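3-carboxy-cis,cis-muconate cycloisomerase (Acinetobacter calcoaceticus, PDB 1Q5N) is a cycloisomerase of the fumarase/aspartase (lyase) superfamily, a mainly helical enzyme assembled from four copies of one chain. Local coordinates at residues 137-151 against 435-449. Residues are numbered along the deposited sequence; the frame is centred on the assembly and turned at random.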
loop_
_atom_site.group_PDB
_atom_site.type_symbol
_atom_site.label_atom_id
_atom_site.label_comp_id
_atom_site.label_asym_id
_atom_site.label_seq_id
_atom_site.Cartn_x
_atom_site.Cartn_y
_atom_site.Cartn_z
ATOM N N TYR A 137 4.130 -19.039 -21.508
ATOM C CA TYR A 137 5.310 -18.762 -22.345
ATOM C C TYR A 137 5.231 -19.478 -23.727
ATOM O O TYR A 137 5.378 -18.859 -24.791
ATOM C CB TYR A 137 6.545 -19.211 -21.604
ATOM C CG TYR A 137 7.862 -19.003 -22.329
ATOM C CD1 TYR A 137 8.179 -17.777 -22.905
ATOM C CD2 TYR A 137 8.850 -20.001 -22.309
ATOM C CE1 TYR A 137 9.413 -17.529 -23.412
ATOM C CE2 TYR A 137 10.123 -19.765 -22.822
ATOM C CZ TYR A 137 10.405 -18.535 -23.361
ATOM O OH TYR A 137 11.691 -18.274 -23.790
ATOM N N GLU A 138 4.985 -20.781 -23.685
ATOM C CA GLU A 138 4.882 -21.612 -24.879
ATOM C C GLU A 138 3.814 -21.089 -25.806
ATOM O O GLU A 138 4.076 -20.871 -27.003
ATOM C CB GLU A 138 4.568 -23.066 -24.503
ATOM C CG GLU A 138 5.850 -23.746 -24.087
ATOM C CD GLU A 138 5.645 -25.150 -23.542
ATOM O OE1 GLU A 138 4.472 -25.598 -23.372
ATOM O OE2 GLU A 138 6.675 -25.796 -23.268
ATOM N N THR A 139 2.617 -20.913 -25.252
ATOM C CA THR A 139 1.518 -20.385 -26.025
ATOM C C THR A 139 1.860 -18.961 -26.581
ATOM O O THR A 139 1.622 -18.689 -27.759
ATOM C CB THR A 139 0.255 -20.368 -25.179
ATOM O OG1 THR A 139 0.046 -21.681 -24.644
ATOM C CG2 THR A 139 -0.945 -19.962 -25.994
ATOM N N ALA A 140 2.470 -18.076 -25.793
ATOM C CA ALA A 140 2.748 -16.759 -26.355
ATOM C C ALA A 140 3.771 -16.877 -27.489
ATOM O O ALA A 140 3.650 -16.178 -28.491
ATOM C CB ALA A 140 3.257 -15.783 -25.287
ATOM N N LEU A 141 4.777 -17.748 -27.338
ATOM C CA LEU A 141 5.784 -17.888 -28.391
ATOM C C LEU A 141 5.113 -18.398 -29.682
ATOM O O LEU A 141 5.371 -17.905 -30.751
ATOM C CB LEU A 141 6.876 -18.873 -27.993
ATOM C CG LEU A 141 7.894 -18.552 -26.901
ATOM C CD1 LEU A 141 8.555 -19.879 -26.485
ATOM C CD2 LEU A 141 8.926 -17.542 -27.385
ATOM N N SER A 142 4.238 -19.377 -29.567
ATOM C CA SER A 142 3.572 -19.937 -30.727
ATOM C C SER A 142 2.677 -18.907 -31.467
ATOM O O SER A 142 2.694 -18.830 -32.697
ATOM C CB SER A 142 2.779 -21.154 -30.268
ATOM O OG SER A 142 1.716 -21.397 -31.157
ATOM N N GLN A 143 1.927 -18.094 -30.712
ATOM C CA GLN A 143 1.062 -17.076 -31.293
ATOM C C GLN A 143 1.907 -15.969 -31.862
ATOM O O GLN A 143 1.555 -15.373 -32.864
ATOM C CB GLN A 143 0.124 -16.520 -30.216
ATOM C CG GLN A 143 -0.784 -17.598 -29.690
ATOM C CD GLN A 143 -2.024 -17.785 -30.551
ATOM O OE1 GLN A 143 -1.942 -17.889 -31.789
ATOM N NE2 GLN A 143 -3.190 -17.826 -29.896
ATOM N N ALA A 144 3.035 -15.683 -31.234
ATOM C CA ALA A 144 3.885 -14.618 -31.749
ATOM C C ALA A 144 4.331 -14.933 -33.167
ATOM O O ALA A 144 4.442 -14.041 -34.025
ATOM C CB ALA A 144 5.118 -14.422 -30.856
ATOM N N GLN A 145 4.627 -16.211 -33.387
ATOM C CA GLN A 145 5.077 -16.743 -34.677
ATOM C C GLN A 145 3.919 -16.693 -35.695
ATOM O O GLN A 145 4.090 -16.244 -36.811
ATOM C CB GLN A 145 5.543 -18.196 -34.447
ATOM C CG GLN A 145 6.172 -18.957 -35.598
ATOM C CD GLN A 145 7.050 -20.128 -35.061
ATOM O OE1 GLN A 145 6.561 -21.043 -34.350
ATOM N NE2 GLN A 145 8.352 -20.082 -35.377
ATOM N N THR A 146 2.744 -17.155 -35.288
ATOM C CA THR A 146 1.588 -17.146 -36.151
ATOM C C THR A 146 1.230 -15.739 -36.682
ATOM O O THR A 146 0.807 -15.590 -37.840
ATOM C CB THR A 146 0.374 -17.704 -35.408
ATOM O OG1 THR A 146 0.652 -19.021 -34.960
ATOM C CG2 THR A 146 -0.805 -17.797 -36.301
ATOM N N TYR A 147 1.450 -14.705 -35.866
ATOM C CA TYR A 147 1.060 -13.337 -36.224
ATOM C C TYR A 147 2.199 -12.363 -36.328
ATOM O O TYR A 147 1.991 -11.147 -36.212
ATOM C CB TYR A 147 0.063 -12.809 -35.177
ATOM C CG TYR A 147 -1.211 -13.608 -35.093
ATOM C CD1 TYR A 147 -2.185 -13.516 -36.100
ATOM C CD2 TYR A 147 -1.462 -14.454 -34.020
ATOM C CE1 TYR A 147 -3.390 -14.250 -36.033
ATOM C CE2 TYR A 147 -2.670 -15.199 -33.945
ATOM C CZ TYR A 147 -3.614 -15.082 -34.958
ATOM O OH TYR A 147 -4.784 -15.804 -34.908
ATOM N N ARG A 148 3.406 -12.863 -36.546
ATOM C CA ARG A 148 4.524 -11.942 -36.625
ATOM C C ARG A 148 4.391 -10.923 -37.764
ATOM O O ARG A 148 5.050 -9.893 -37.758
ATOM C CB ARG A 148 5.839 -12.727 -36.737
ATOM C CG ARG A 148 5.980 -13.692 -37.941
ATOM C CD ARG A 148 7.417 -13.571 -38.435
ATOM N NE ARG A 148 8.284 -14.499 -37.755
ATOM C CZ ARG A 148 9.537 -14.265 -37.349
ATOM N NH1 ARG A 148 10.172 -13.102 -37.503
ATOM N NH2 ARG A 148 10.192 -15.270 -36.801
ATOM N N HIS A 149 3.549 -11.231 -38.741
ATOM C CA HIS A 149 3.335 -10.342 -39.884
ATOM C C HIS A 149 1.967 -9.646 -39.855
ATOM O O HIS A 149 1.630 -8.915 -40.794
ATOM C CB HIS A 149 3.486 -11.109 -41.239
ATOM C CG HIS A 149 4.874 -11.625 -41.486
ATOM N ND1 HIS A 149 5.162 -12.971 -41.609
ATOM C CD2 HIS A 149 6.073 -10.974 -41.499
ATOM C CE1 HIS A 149 6.477 -13.135 -41.674
ATOM N NE2 HIS A 149 7.048 -11.939 -41.606
ATOM N N GLN A 150 1.173 -9.871 -38.811
ATOM C CA GLN A 150 -0.122 -9.226 -38.737
ATOM C C GLN A 150 0.092 -7.755 -38.313
ATOM O O GLN A 150 0.297 -7.451 -37.112
ATOM C CB GLN A 150 -0.996 -9.934 -37.729
ATOM C CG GLN A 150 -2.307 -9.232 -37.529
ATOM C CD GLN A 150 -3.056 -9.054 -38.878
ATOM O OE1 GLN A 150 -3.439 -10.047 -39.520
ATOM N NE2 GLN A 150 -3.249 -7.771 -39.319
ATOM N N VAL A 151 0.068 -6.847 -39.293
ATOM C CA VAL A 151 0.240 -5.423 -39.019
ATOM C C VAL A 151 -0.937 -4.773 -38.228
ATOM O O VAL A 151 -2.105 -5.121 -38.428
ATOM C CB VAL A 151 0.445 -4.653 -40.349
ATOM C CG1 VAL A 151 0.487 -3.191 -40.064
ATOM C CG2 VAL A 151 1.779 -5.064 -40.992
ATOM N N LEU A 435 8.447 -1.035 -40.482
ATOM C CA LEU A 435 8.452 -1.825 -39.266
ATOM C C LEU A 435 9.830 -1.954 -38.616
ATOM O O LEU A 435 9.986 -2.673 -37.650
ATOM C CB LEU A 435 7.874 -3.198 -39.572
ATOM C CG LEU A 435 6.401 -3.208 -39.985
ATOM C CD1 LEU A 435 6.019 -4.613 -40.523
ATOM C CD2 LEU A 435 5.501 -2.856 -38.785
ATOM N N GLY A 436 10.820 -1.244 -39.150
ATOM C CA GLY A 436 12.164 -1.275 -38.595
ATOM C C GLY A 436 12.704 -2.670 -38.314
ATOM O O GLY A 436 12.606 -3.558 -39.161
ATOM N N ASN A 437 13.263 -2.903 -37.129
ATOM C CA ASN A 437 13.802 -4.227 -36.873
ATOM C C ASN A 437 12.865 -5.109 -36.055
ATOM O O ASN A 437 13.323 -5.943 -35.281
ATOM C CB ASN A 437 15.171 -4.132 -36.181
ATOM C CG ASN A 437 15.048 -3.893 -34.666
ATOM O OD1 ASN A 437 14.074 -3.291 -34.181
ATOM N ND2 ASN A 437 16.050 -4.339 -33.925
ATOM N N ILE A 438 11.552 -4.967 -36.235
ATOM C CA ILE A 438 10.631 -5.818 -35.474
ATOM C C ILE A 438 10.826 -7.335 -35.681
ATOM O O ILE A 438 10.654 -8.110 -34.754
ATOM C CB ILE A 438 9.153 -5.436 -35.757
ATOM C CG1 ILE A 438 8.765 -4.219 -34.920
ATOM C CG2 ILE A 438 8.244 -6.587 -35.469
ATOM C CD1 ILE A 438 7.366 -3.786 -35.162
ATOM N N GLN A 439 11.177 -7.760 -36.898
ATOM C CA GLN A 439 11.368 -9.188 -37.181
ATOM C C GLN A 439 12.618 -9.704 -36.492
ATOM O O GLN A 439 12.611 -10.830 -36.003
ATOM C CB GLN A 439 11.385 -9.445 -38.710
ATOM C CG GLN A 439 10.016 -9.034 -39.365
ATOM C CD GLN A 439 8.837 -9.666 -38.658
ATOM O OE1 GLN A 439 8.948 -10.771 -38.146
ATOM N NE2 GLN A 439 7.691 -8.985 -38.636
ATOM N N ASP A 440 13.672 -8.882 -36.414
ATOM C CA ASP A 440 14.881 -9.287 -35.685
ATOM C C ASP A 440 14.507 -9.492 -34.202
ATOM O O ASP A 440 14.973 -10.463 -33.551
ATOM C CB ASP A 440 15.991 -8.203 -35.725
ATOM C CG ASP A 440 16.647 -8.042 -37.100
ATOM O OD1 ASP A 440 16.386 -8.879 -37.998
ATOM O OD2 ASP A 440 17.428 -7.074 -37.283
ATOM N N GLN A 441 13.676 -8.585 -33.649
ATOM C CA GLN A 441 13.284 -8.707 -32.229
ATOM C C GLN A 441 12.459 -9.958 -32.013
ATOM O O GLN A 441 12.696 -10.691 -31.035
ATOM C CB GLN A 441 12.523 -7.473 -31.738
ATOM C CG GLN A 441 13.407 -6.201 -31.590
ATOM C CD GLN A 441 12.579 -4.991 -31.142
ATOM O OE1 GLN A 441 11.908 -5.035 -30.100
ATOM N NE2 GLN A 441 12.615 -3.915 -31.929
ATOM N N ILE A 442 11.510 -10.232 -32.912
ATOM C CA ILE A 442 10.734 -11.436 -32.726
ATOM C C ILE A 442 11.662 -12.683 -32.829
ATOM O O ILE A 442 11.524 -13.621 -32.042
ATOM C CB ILE A 442 9.578 -11.515 -33.750
ATOM C CG1 ILE A 442 8.607 -10.337 -33.486
ATOM C CG2 ILE A 442 8.913 -12.917 -33.698
ATOM C CD1 ILE A 442 7.362 -10.279 -34.405
ATOM N N ASP A 443 12.611 -12.694 -33.775
ATOM C CA ASP A 443 13.514 -13.844 -33.903
ATOM C C ASP A 443 14.368 -13.983 -32.633
ATOM O O ASP A 443 14.645 -15.099 -32.179
ATOM C CB ASP A 443 14.485 -13.708 -35.101
ATOM C CG ASP A 443 13.800 -13.886 -36.449
ATOM O OD1 ASP A 443 12.816 -14.656 -36.543
ATOM O OD2 ASP A 443 14.274 -13.251 -37.423
ATOM N N ALA A 444 14.846 -12.845 -32.125
ATOM C CA ALA A 444 15.665 -12.843 -30.927
ATOM C C ALA A 444 14.889 -13.488 -29.770
ATOM O O ALA A 444 15.474 -14.326 -29.064
ATOM C CB ALA A 444 16.122 -11.415 -30.580
ATOM N N VAL A 445 13.586 -13.187 -29.580
ATOM C CA VAL A 445 12.924 -13.859 -28.475
ATOM C C VAL A 445 12.610 -15.311 -28.745
ATOM O O VAL A 445 12.537 -16.086 -27.799
ATOM C CB VAL A 445 11.644 -13.131 -27.891
ATOM C CG1 VAL A 445 11.583 -11.713 -28.327
ATOM C CG2 VAL A 445 10.426 -13.932 -28.119
ATOM N N LEU A 446 12.417 -15.686 -30.010
ATOM C CA LEU A 446 12.172 -17.093 -30.350
ATOM C C LEU A 446 13.454 -17.903 -30.084
ATOM O O LEU A 446 13.397 -19.075 -29.756
ATOM C CB LEU A 446 11.759 -17.255 -31.810
ATOM C CG LEU A 446 10.333 -16.827 -32.156
ATOM C CD1 LEU A 446 10.080 -17.037 -33.639
ATOM C CD2 LEU A 446 9.343 -17.600 -31.350
ATOM N N GLN A 447 14.613 -17.283 -30.212
ATOM C CA GLN A 447 15.872 -17.978 -29.900
ATOM C C GLN A 447 16.186 -18.148 -28.406
ATOM O O GLN A 447 16.688 -19.200 -28.018
ATOM C CB GLN A 447 17.062 -17.264 -30.510
ATOM C CG GLN A 447 17.320 -17.631 -31.934
ATOM C CD GLN A 447 18.569 -16.930 -32.454
ATOM O OE1 GLN A 447 19.700 -17.192 -31.971
ATOM N NE2 GLN A 447 18.380 -16.011 -33.430
ATOM N N GLU A 448 15.934 -17.133 -27.565
ATOM C CA GLU A 448 16.246 -17.305 -26.150
ATOM C C GLU A 448 15.486 -18.503 -25.588
ATOM O O GLU A 448 15.741 -18.928 -24.468
ATOM C CB GLU A 448 16.031 -16.019 -25.295
ATOM C CG GLU A 448 14.711 -15.259 -25.419
ATOM C CD GLU A 448 14.467 -14.176 -24.300
ATOM O OE1 GLU A 448 15.430 -13.632 -23.709
ATOM O OE2 GLU A 448 13.286 -13.851 -24.034
ATOM N N ALA A 449 14.608 -19.086 -26.406
ATOM C CA ALA A 449 13.817 -20.258 -26.029
ATOM C C ALA A 449 14.475 -21.643 -26.235
ATOM O O ALA A 449 13.955 -22.560 -25.565
ATOM C CB ALA A 449 12.486 -20.224 -26.752
#
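Arg148, in the type I turn that follows long helix 110-146, reaches across to Gln439 and Asp443 on the C-terminal helix 438-447. The contact joins this last helix to the central helical region of a lyase-superfamily subunit. The two helix segments run roughly antiparallel, at 148°, with axes 10.7 Å apart. Arg148 NH1 donates to Gln439 OE1 at 2.7 Å, in the carbonyl plane of that amide. Arg148 NH2 makes a salt bridge with Asp443 OD1, also at 2.7 Å, and meets the oxygen nearly along its C-O axis. Both acceptors lie close to the guanidinium plane. NH1 adds a weak bond to the same OD1. Ile442 CG2 covers one face of the guanidinium, over its centre. The arginine gets there by bending at chi2 and chi3, with CG between the backbone N and the carbonyl carbon (chi1 59°). Gln439 uses the other end of its amide as well: NE2 donates to Arg148 O at 2.9 Å, from above the carbonyl plane. That carbonyl also accepts from Thr165 OG1. Further along, the contact is apolar. Leu141 CD2 sits 4.0 Å from both Val445 CG2 and Leu446 CD2, and Leu141 CD1 is 4.0 Å from Ala449 CB. Leu446 CD1 touches Arg148 NH2 and Gln145 NE2. At the far end Tyr137 OH lies near Ala449 CB, though Ala449 is poorly ordered. Helix 438-447 also meets the second subunit, where Asp440 bonds Ser211 of that subunit. Three strong bonds therefore tie Arg148 to two residues one helical turn apart. They fix the rotation of both the guanidinium and the Gln439 amide, and the guanidinium probably helps keep Asp443 ionised.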